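Side-chain contacts in capsid protein (Infectious hypodermal and hematopoietic necrosis virus, PDB 3N7X), which builds the icosahedral capsid of a shrimp densovirus from sixty copies, binds calcium ions and probably encloses the viral DNA genome: residues S45-F50 with K112-G117; R218-G223 with E294-P299. All coordinates share one frame; numbering follows the deposited sequence.

Contact 1: residues S45-F50 with K112-G117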
ATOM      1  N   SER A  45     -38.777  -2.567  78.601  1.00 24.64           N
ATOM      2  CA  SER A  45     -38.334  -1.696  79.675  1.00 23.99           C
ATOM      3  C   SER A  45     -38.310  -0.222  79.306  1.00 23.90           C
ATOM      4  O   SER A  45     -38.614   0.152  78.176  1.00 25.43           O
ATOM      5  CB  SER A  45     -36.931  -2.121  80.096  1.00 24.36           C
ATOM      6  OG  SER A  45     -36.053  -2.089  78.979  1.00 21.70           O
ATOM      7  N   ILE A  46     -37.937   0.608  80.276  1.00 22.73           N
ATOM      8  CA  ILE A  46     -37.845   2.046  80.072  1.00 21.56           C
ATOM      9  C   ILE A  46     -36.488   2.533  80.565  1.00 22.11           C
ATOM     10  O   ILE A  46     -35.844   1.870  81.381  1.00 22.81           O
ATOM     11  CB  ILE A  46     -38.935   2.791  80.842  1.00 21.08           C
ATOM     12  CG1 ILE A  46     -38.868   2.406  82.320  1.00 21.13           C
ATOM     13  CG2 ILE A  46     -40.293   2.486  80.243  1.00 17.37           C
ATOM     14  CD1 ILE A  46     -39.787   3.219  83.198  1.00 22.00           C
ATOM     15  N   HIS A  47     -36.063   3.694  80.071  1.00 21.96           N
ATOM     16  CA  HIS A  47     -34.772   4.266  80.449  1.00 21.62           C
ATOM     17  C   HIS A  47     -34.934   5.614  81.134  1.00 21.45           C
ATOM     18  O   HIS A  47     -35.692   6.465  80.677  1.00 21.85           O
ATOM     19  CB  HIS A  47     -33.890   4.419  79.206  1.00 21.42           C
ATOM     20  CG  HIS A  47     -33.505   3.115  78.579  1.00 26.17           C
ATOM     21  ND1 HIS A  47     -32.325   2.463  78.877  1.00 27.10           N
ATOM     22  CD2 HIS A  47     -34.165   2.317  77.704  1.00 24.87           C
ATOM     23  CE1 HIS A  47     -32.276   1.322  78.209  1.00 26.94           C
ATOM     24  NE2 HIS A  47     -33.379   1.209  77.491  1.00 25.02           N
ATOM     25  N   ILE A  48     -34.223   5.798  82.239  1.00 21.45           N
ATOM     26  CA  ILE A  48     -34.283   7.047  82.982  1.00 21.83           C
ATOM     27  C   ILE A  48     -32.872   7.539  83.247  1.00 22.13           C
ATOM     28  O   ILE A  48     -32.030   6.790  83.747  1.00 22.12           O
ATOM     29  CB  ILE A  48     -34.978   6.888  84.364  1.00 22.57           C
ATOM     30  CG1 ILE A  48     -36.412   6.390  84.200  1.00 24.27           C
ATOM     31  CG2 ILE A  48     -35.004   8.223  85.086  1.00 20.72           C
ATOM     32  CD1 ILE A  48     -36.528   4.904  83.999  1.00 27.89           C
ATOM     33  N   THR A  49     -32.616   8.798  82.910  1.00 22.00           N
ATOM     34  CA  THR A  49     -31.308   9.389  83.144  1.00 21.76           C
ATOM     35  C   THR A  49     -31.373  10.325  84.347  1.00 21.25           C
ATOM     36  O   THR A  49     -32.326  11.087  84.502  1.00 20.58           O
ATOM     37  CB  THR A  49     -30.822  10.187  81.925  1.00 22.42           C
ATOM     38  OG1 THR A  49     -30.576   9.287  80.838  1.00 23.54           O
ATOM     39  CG2 THR A  49     -29.532  10.938  82.256  1.00 22.46           C
ATOM     40  N   PHE A  50     -30.357  10.249  85.198  1.00 19.90           N
ATOM     41  CA  PHE A  50     -30.277  11.097  86.379  1.00 19.08           C
ATOM     42  C   PHE A  50     -29.127  12.064  86.172  1.00 19.70           C
ATOM     43  O   PHE A  50     -28.050  11.662  85.720  1.00 20.28           O
ATOM     44  CB  PHE A  50     -30.022  10.244  87.619  1.00 18.65           C
ATOM     45  CG  PHE A  50     -31.183   9.378  88.000  1.00 19.70           C
ATOM     46  CD1 PHE A  50     -32.103   9.807  88.954  1.00 19.02           C
ATOM     47  CD2 PHE A  50     -31.389   8.151  87.370  1.00 19.50           C
ATOM     48  CE1 PHE A  50     -33.216   9.029  89.279  1.00 17.54           C
ATOM     49  CE2 PHE A  50     -32.496   7.364  87.686  1.00 19.04           C
ATOM     50  CZ  PHE A  50     -33.414   7.807  88.644  1.00 18.79           C
ATOM     51  N   LYS A 112     -31.288  -2.032  85.919  1.00 22.24           N
ATOM     52  CA  LYS A 112     -29.882  -2.176  85.543  1.00 22.82           C
ATOM     53  C   LYS A 112     -29.294  -0.784  85.502  1.00 23.23           C
ATOM     54  O   LYS A 112     -30.009   0.187  85.244  1.00 23.87           O
ATOM     55  CB  LYS A 112     -29.709  -2.713  84.122  1.00 23.54           C
ATOM     56  CG  LYS A 112     -30.147  -4.107  83.854  1.00 26.54           C
ATOM     57  CD  LYS A 112     -29.910  -4.426  82.389  1.00 25.23           C
ATOM     58  CE  LYS A 112     -30.341  -5.841  82.079  1.00 26.09           C
ATOM     59  NZ  LYS A 112     -30.140  -6.168  80.650  1.00 29.52           N
ATOM     60  N   VAL A 113     -27.992  -0.694  85.736  1.00 22.45           N
ATOM     61  CA  VAL A 113     -27.297   0.575  85.634  1.00 22.08           C
ATOM     62  C   VAL A 113     -26.318   0.358  84.492  1.00 23.45           C
ATOM     63  O   VAL A 113     -25.472  -0.540  84.541  1.00 24.28           O
ATOM     64  CB  VAL A 113     -26.516   0.927  86.903  1.00 21.66           C
ATOM     65  CG1 VAL A 113     -25.722   2.207  86.672  1.00 21.08           C
ATOM     66  CG2 VAL A 113     -27.471   1.112  88.063  1.00 21.02           C
ATOM     67  N   HIS A 114     -26.448   1.162  83.446  1.00 24.38           N
ATOM     68  CA  HIS A 114     -25.574   1.044  82.293  1.00 24.98           C
ATOM     69  C   HIS A 114     -24.277   1.792  82.497  1.00 25.75           C
ATOM     70  O   HIS A 114     -23.201   1.202  82.521  1.00 28.43           O
ATOM     71  CB  HIS A 114     -26.282   1.572  81.046  1.00 24.08           C
ATOM     72  CG  HIS A 114     -27.371   0.673  80.554  1.00 26.55           C
ATOM     73  ND1 HIS A 114     -27.115  -0.519  79.910  1.00 26.83           N
ATOM     74  CD2 HIS A 114     -28.718   0.756  80.667  1.00 27.52           C
ATOM     75  CE1 HIS A 114     -28.256  -1.132  79.651  1.00 26.35           C
ATOM     76  NE2 HIS A 114     -29.244  -0.381  80.101  1.00 26.92           N
ATOM     77  N   LYS A 115     -24.385   3.098  82.665  1.00 26.07           N
ATOM     78  CA  LYS A 115     -23.214   3.936  82.826  1.00 26.41           C
ATOM     79  C   LYS A 115     -23.507   5.029  83.850  1.00 26.02           C
ATOM     80  O   LYS A 115     -24.654   5.443  84.023  1.00 26.68           O
ATOM     81  CB  LYS A 115     -22.875   4.547  81.466  1.00 27.50           C
ATOM     82  CG  LYS A 115     -21.560   5.272  81.376  1.00 33.51           C
ATOM     83  CD  LYS A 115     -21.371   5.870  79.979  1.00 37.89           C
ATOM     84  CE  LYS A 115     -20.034   6.610  79.866  1.00 43.47           C
ATOM     85  NZ  LYS A 115     -19.852   7.330  78.565  1.00 45.55           N
ATOM     86  N   ALA A 116     -22.471   5.482  84.542  1.00 23.79           N
ATOM     87  CA  ALA A 116     -22.619   6.540  85.528  1.00 22.88           C
ATOM     88  C   ALA A 116     -21.251   7.172  85.719  1.00 23.45           C
ATOM     89  O   ALA A 116     -20.229   6.563  85.389  1.00 23.86           O
ATOM     90  CB  ALA A 116     -23.130   5.978  86.841  1.00 19.76           C
ATOM     91  N   GLY A 117     -21.222   8.395  86.236  1.00 23.07           N
ATOM     92  CA  GLY A 117     -19.943   9.040  86.440  1.00 22.17           C
ATOM     93  C   GLY A 117     -20.006  10.482  86.889  1.00 21.50           C
ATOM     94  O   GLY A 117     -21.082  11.040  87.126  1.00 21.69           O
TER

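Contact 2: residues R218-G223 with E294-P299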
ATOM      1  N   ARG A 218     -25.728  -8.177  82.569  1.00 19.42           N
ATOM      2  CA  ARG A 218     -26.251  -9.515  82.304  1.00 20.24           C
ATOM      3  C   ARG A 218     -27.508  -9.840  83.118  1.00 20.72           C
ATOM      4  O   ARG A 218     -28.316 -10.673  82.702  1.00 21.42           O
ATOM      5  CB  ARG A 218     -25.176 -10.580  82.565  1.00 20.04           C
ATOM      6  CG  ARG A 218     -25.035 -11.030  84.015  1.00 21.08           C
ATOM      7  CD  ARG A 218     -23.761 -11.836  84.169  1.00 22.30           C
ATOM      8  NE  ARG A 218     -22.598 -10.995  83.902  1.00 24.67           N
ATOM      9  CZ  ARG A 218     -21.450 -11.426  83.388  1.00 25.15           C
ATOM     10  NH1 ARG A 218     -21.292 -12.704  83.071  1.00 26.02           N
ATOM     11  NH2 ARG A 218     -20.458 -10.571  83.189  1.00 23.97           N
ATOM     12  N   ASN A 219     -27.677  -9.186  84.266  1.00 19.42           N
ATOM     13  CA  ASN A 219     -28.839  -9.438  85.118  1.00 19.56           C
ATOM     14  C   ASN A 219     -29.710  -8.217  85.358  1.00 20.40           C
ATOM     15  O   ASN A 219     -29.344  -7.089  85.025  1.00 20.36           O
ATOM     16  CB  ASN A 219     -28.406  -9.938  86.500  1.00 19.05           C
ATOM     17  CG  ASN A 219     -27.534 -11.163  86.436  1.00 22.19           C
ATOM     18  OD1 ASN A 219     -27.852 -12.131  85.744  1.00 23.92           O
ATOM     19  ND2 ASN A 219     -26.433 -11.139  87.174  1.00 20.46           N
ATOM     20  N   TRP A 220     -30.877  -8.474  85.940  1.00 20.63           N
ATOM     21  CA  TRP A 220     -31.808  -7.432  86.348  1.00 20.62           C
ATOM     22  C   TRP A 220     -31.687  -7.504  87.872  1.00 21.33           C
ATOM     23  O   TRP A 220     -31.513  -8.592  88.432  1.00 20.84           O
ATOM     24  CB  TRP A 220     -33.248  -7.758  85.935  1.00 20.35           C
ATOM     25  CG  TRP A 220     -33.543  -7.550  84.478  1.00 20.80           C
ATOM     26  CD1 TRP A 220     -33.758  -8.518  83.537  1.00 19.32           C
ATOM     27  CD2 TRP A 220     -33.653  -6.294  83.794  1.00 20.97           C
ATOM     28  NE1 TRP A 220     -33.993  -7.944  82.310  1.00 19.30           N
ATOM     29  CE2 TRP A 220     -33.934  -6.581  82.436  1.00 19.89           C
ATOM     30  CE3 TRP A 220     -33.540  -4.953  84.195  1.00 19.82           C
ATOM     31  CZ2 TRP A 220     -34.105  -5.577  81.474  1.00 19.34           C
ATOM     32  CZ3 TRP A 220     -33.710  -3.950  83.239  1.00 20.91           C
ATOM     33  CH2 TRP A 220     -33.989  -4.271  81.891  1.00 20.80           C
ATOM     34  N   TYR A 221     -31.762  -6.363  88.543  1.00 21.76           N
ATOM     35  CA  TYR A 221     -31.645  -6.332  89.995  1.00 21.37           C
ATOM     36  C   TYR A 221     -32.909  -5.765  90.616  1.00 23.25           C
ATOM     37  O   TYR A 221     -33.567  -4.907  90.026  1.00 23.75           O
ATOM     38  CB  TYR A 221     -30.420  -5.500  90.387  1.00 20.07           C
ATOM     39  CG  TYR A 221     -29.134  -6.126  89.892  1.00 20.22           C
ATOM     40  CD1 TYR A 221     -28.416  -7.015  90.692  1.00 19.83           C
ATOM     41  CD2 TYR A 221     -28.693  -5.922  88.580  1.00 18.73           C
ATOM     42  CE1 TYR A 221     -27.297  -7.696  90.200  1.00 18.80           C
ATOM     43  CE2 TYR A 221     -27.578  -6.600  88.076  1.00 18.72           C
ATOM     44  CZ  TYR A 221     -26.888  -7.489  88.893  1.00 19.02           C
ATOM     45  OH  TYR A 221     -25.812  -8.190  88.401  1.00 17.27           O
ATOM     46  N   GLY A 222     -33.255  -6.255  91.802  1.00 24.10           N
ATOM     47  CA  GLY A 222     -34.453  -5.776  92.466  1.00 25.29           C
ATOM     48  C   GLY A 222     -34.202  -4.989  93.741  1.00 26.84           C
ATOM     49  O   GLY A 222     -33.055  -4.828  94.162  1.00 27.32           O
ATOM     50  N   GLY A 223     -35.281  -4.491  94.345  1.00 26.84           N
ATOM     51  CA  GLY A 223     -35.173  -3.741  95.583  1.00 27.07           C
ATOM     52  C   GLY A 223     -34.993  -2.249  95.405  1.00 29.22           C
ATOM     53  O   GLY A 223     -34.624  -1.778  94.330  1.00 29.44           O
ATOM     54  N   GLU A 294     -32.041   1.661  83.695  1.00 20.00           N
ATOM     55  CA  GLU A 294     -33.008   0.985  82.847  1.00 20.20           C
ATOM     56  C   GLU A 294     -33.894   0.206  83.799  1.00 20.49           C
ATOM     57  O   GLU A 294     -33.413  -0.558  84.637  1.00 21.20           O
ATOM     58  CB  GLU A 294     -32.333   0.040  81.847  1.00 18.97           C
ATOM     59  CG  GLU A 294     -33.337  -0.753  81.009  1.00 20.76           C
ATOM     60  CD  GLU A 294     -32.697  -1.581  79.896  1.00 22.33           C
ATOM     61  OE1 GLU A 294     -31.485  -1.882  79.975  1.00 21.36           O
ATOM     62  OE2 GLU A 294     -33.418  -1.944  78.937  1.00 22.07           O
ATOM     63  N   VAL A 295     -35.195   0.428  83.688  1.00 20.85           N
ATOM     64  CA  VAL A 295     -36.143  -0.239  84.553  1.00 20.30           C
ATOM     65  C   VAL A 295     -37.081  -1.105  83.743  1.00 21.50           C
ATOM     66  O   VAL A 295     -37.585  -0.719  82.685  1.00 22.13           O
ATOM     67  CB  VAL A 295     -36.974   0.767  85.363  1.00 20.10           C
ATOM     68  CG1 VAL A 295     -37.940   0.027  86.271  1.00 20.92           C
ATOM     69  CG2 VAL A 295     -36.055   1.659  86.178  1.00 19.91           C
ATOM     70  N   ARG A 296     -37.313  -2.288  84.279  1.00 21.14           N
ATOM     71  CA  ARG A 296     -38.161  -3.287  83.677  1.00 21.44           C
ATOM     72  C   ARG A 296     -39.644  -2.942  83.919  1.00 22.20           C
ATOM     73  O   ARG A 296     -40.014  -2.484  85.003  1.00 22.30           O
ATOM     74  CB  ARG A 296     -37.759  -4.617  84.306  1.00 22.01           C
ATOM     75  CG  ARG A 296     -38.349  -5.828  83.712  1.00 24.38           C
ATOM     76  CD  ARG A 296     -37.842  -6.146  82.328  1.00 23.47           C
ATOM     77  NE  ARG A 296     -38.655  -7.268  81.892  1.00 25.66           N
ATOM     78  CZ  ARG A 296     -38.392  -8.534  82.186  1.00 25.51           C
ATOM     79  NH1 ARG A 296     -37.311  -8.846  82.886  1.00 25.34           N
ATOM     80  NH2 ARG A 296     -39.260  -9.477  81.860  1.00 28.83           N
ATOM     81  N   LEU A 297     -40.489  -3.134  82.908  1.00 21.71           N
ATOM     82  CA  LEU A 297     -41.920  -2.841  83.048  1.00 20.28           C
ATOM     83  C   LEU A 297     -42.706  -4.018  83.615  1.00 20.37           C
ATOM     84  O   LEU A 297     -42.302  -5.177  83.482  1.00 20.42           O
ATOM     85  CB  LEU A 297     -42.527  -2.479  81.692  1.00 19.88           C
ATOM     86  CG  LEU A 297     -42.233  -1.106  81.093  1.00 21.09           C
ATOM     87  CD1 LEU A 297     -42.768  -1.041  79.669  1.00 20.03           C
ATOM     88  CD2 LEU A 297     -42.879  -0.036  81.950  1.00 20.47           C
ATOM     89  N   PRO A 298     -43.836  -3.738  84.278  1.00 19.97           N
ATOM     90  CA  PRO A 298     -44.613  -4.856  84.817  1.00 20.20           C
ATOM     91  C   PRO A 298     -45.265  -5.582  83.643  1.00 20.65           C
ATOM     92  O   PRO A 298     -45.348  -5.040  82.543  1.00 20.65           O
ATOM     93  CB  PRO A 298     -45.627  -4.171  85.735  1.00 18.87           C
ATOM     94  CG  PRO A 298     -45.768  -2.817  85.149  1.00 19.83           C
ATOM     95  CD  PRO A 298     -44.363  -2.449  84.753  1.00 19.25           C
ATOM     96  N   PRO A 299     -45.726  -6.821  83.856  1.00 21.65           N
ATOM     97  CA  PRO A 299     -46.356  -7.573  82.767  1.00 20.60           C
ATOM     98  C   PRO A 299     -47.743  -7.057  82.418  1.00 20.10           C
ATOM     99  O   PRO A 299     -48.315  -6.250  83.150  1.00 20.17           O
ATOM    100  CB  PRO A 299     -46.403  -8.988  83.321  1.00 20.91           C
ATOM    101  CG  PRO A 299     -46.692  -8.734  84.777  1.00 21.78           C
ATOM    102  CD  PRO A 299     -45.749  -7.593  85.114  1.00 21.20           C
TER

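Contact 1: residues S45-F50 with K112-G117
H47 and H114 reach across from two strands whose backbones stay well apart. The nearest CA atoms, those of H47 and K112, are 9.6 Å from each other. Strand 281-296 explains the gap: it pairs antiparallel with both strands and lies between them in the sheet. The two imidazoles meet over this middle strand. The one approach within 4.5 Å is H47 CE1 to H114 NE2, at 4.0 Å. NE2 arrives at the edge of the H47 ring, near its plane. The ring planes are 30° apart, but the centroids of the H47 and H114 rings are 5.8 Å apart, so overlap is slight. CG is anti to the carbonyl carbon in both (chi1 -65° in H47, -72° in H114), which helps bring the rings together.

The tighter side is at E294 of the middle strand. H47 touches this residue, and E294 OE1 is hydrogen-bonded to H114 NE2. S45 OG holds OE2 of the same carboxylate. On the opposite face of 45-50, I46 and I48 pack on V295. The histidine pair is the looser side: H47 is exposed, H114 partly exposed, and only 56 Å² is buried between the segments.

The rings thus make a light van der Waals contact beside a stronger polar group. The acid would probably favour a proton on H114 NE2 and could raise the pKa of H114.

Contact 2: residues R218-G223 with E294-P299
W220 and R296 have the nearest backbones, with CA atoms 8.0 Å apart, too far for strand pairing. The short strand 220-221 pairs instead with 312-313. R296 lies across one face of the W220 indole. Its chain bends at chi2 (69°), and CD sits over the six-membered ring in a CH-pi contact, 3.9 Å from W220 CZ2. The guanidinium continues toward the five-membered ring, with R296 CZ 4.9 Å from that ring's centroid, an off-centre cation-pi pair. R296 NH1 and W220 NE1 are 3.5 Å apart, but both are donors and do not bond. K112 makes a second cation-pi contact on the opposite face.

E294 approaches the far rim of the six-membered ring. Its backbone O lies at the edge, in plane, 3.7 Å from W220 CZ3. Its CD is 3.6 Å from W220 CH2, with the carboxylate, already engaged by S45 and H114, turned 72° from the ring.

A third subunit supplies N329: its OXT forms a salt bridge with R296 NH2, and its OD1 a weak hydrogen bond with W220 NE1. The indole thus lies between two cations, one of which also binds the C-terminal carboxylate of a neighbouring subunit.

In the fold
Both segments of contact 1 precede those of contact 2 in the sequence, and the centres of the two contacts are about 11 Å apart. Strand 281-296 joins them. It runs between strands 45-59 and 111-131 in one antiparallel sheet of the beta-barrel capsid fold, and its last residues belong to contact 2. The segments also touch directly: K112 CG packs 3.3 Å from N219 O. Contact 1 is a surface contact, whereas contact 2 is buried. Both reach a second subunit, and contact 2 also meets a third. This end of the sheet therefore combines strand packing with subunit joining in the shell.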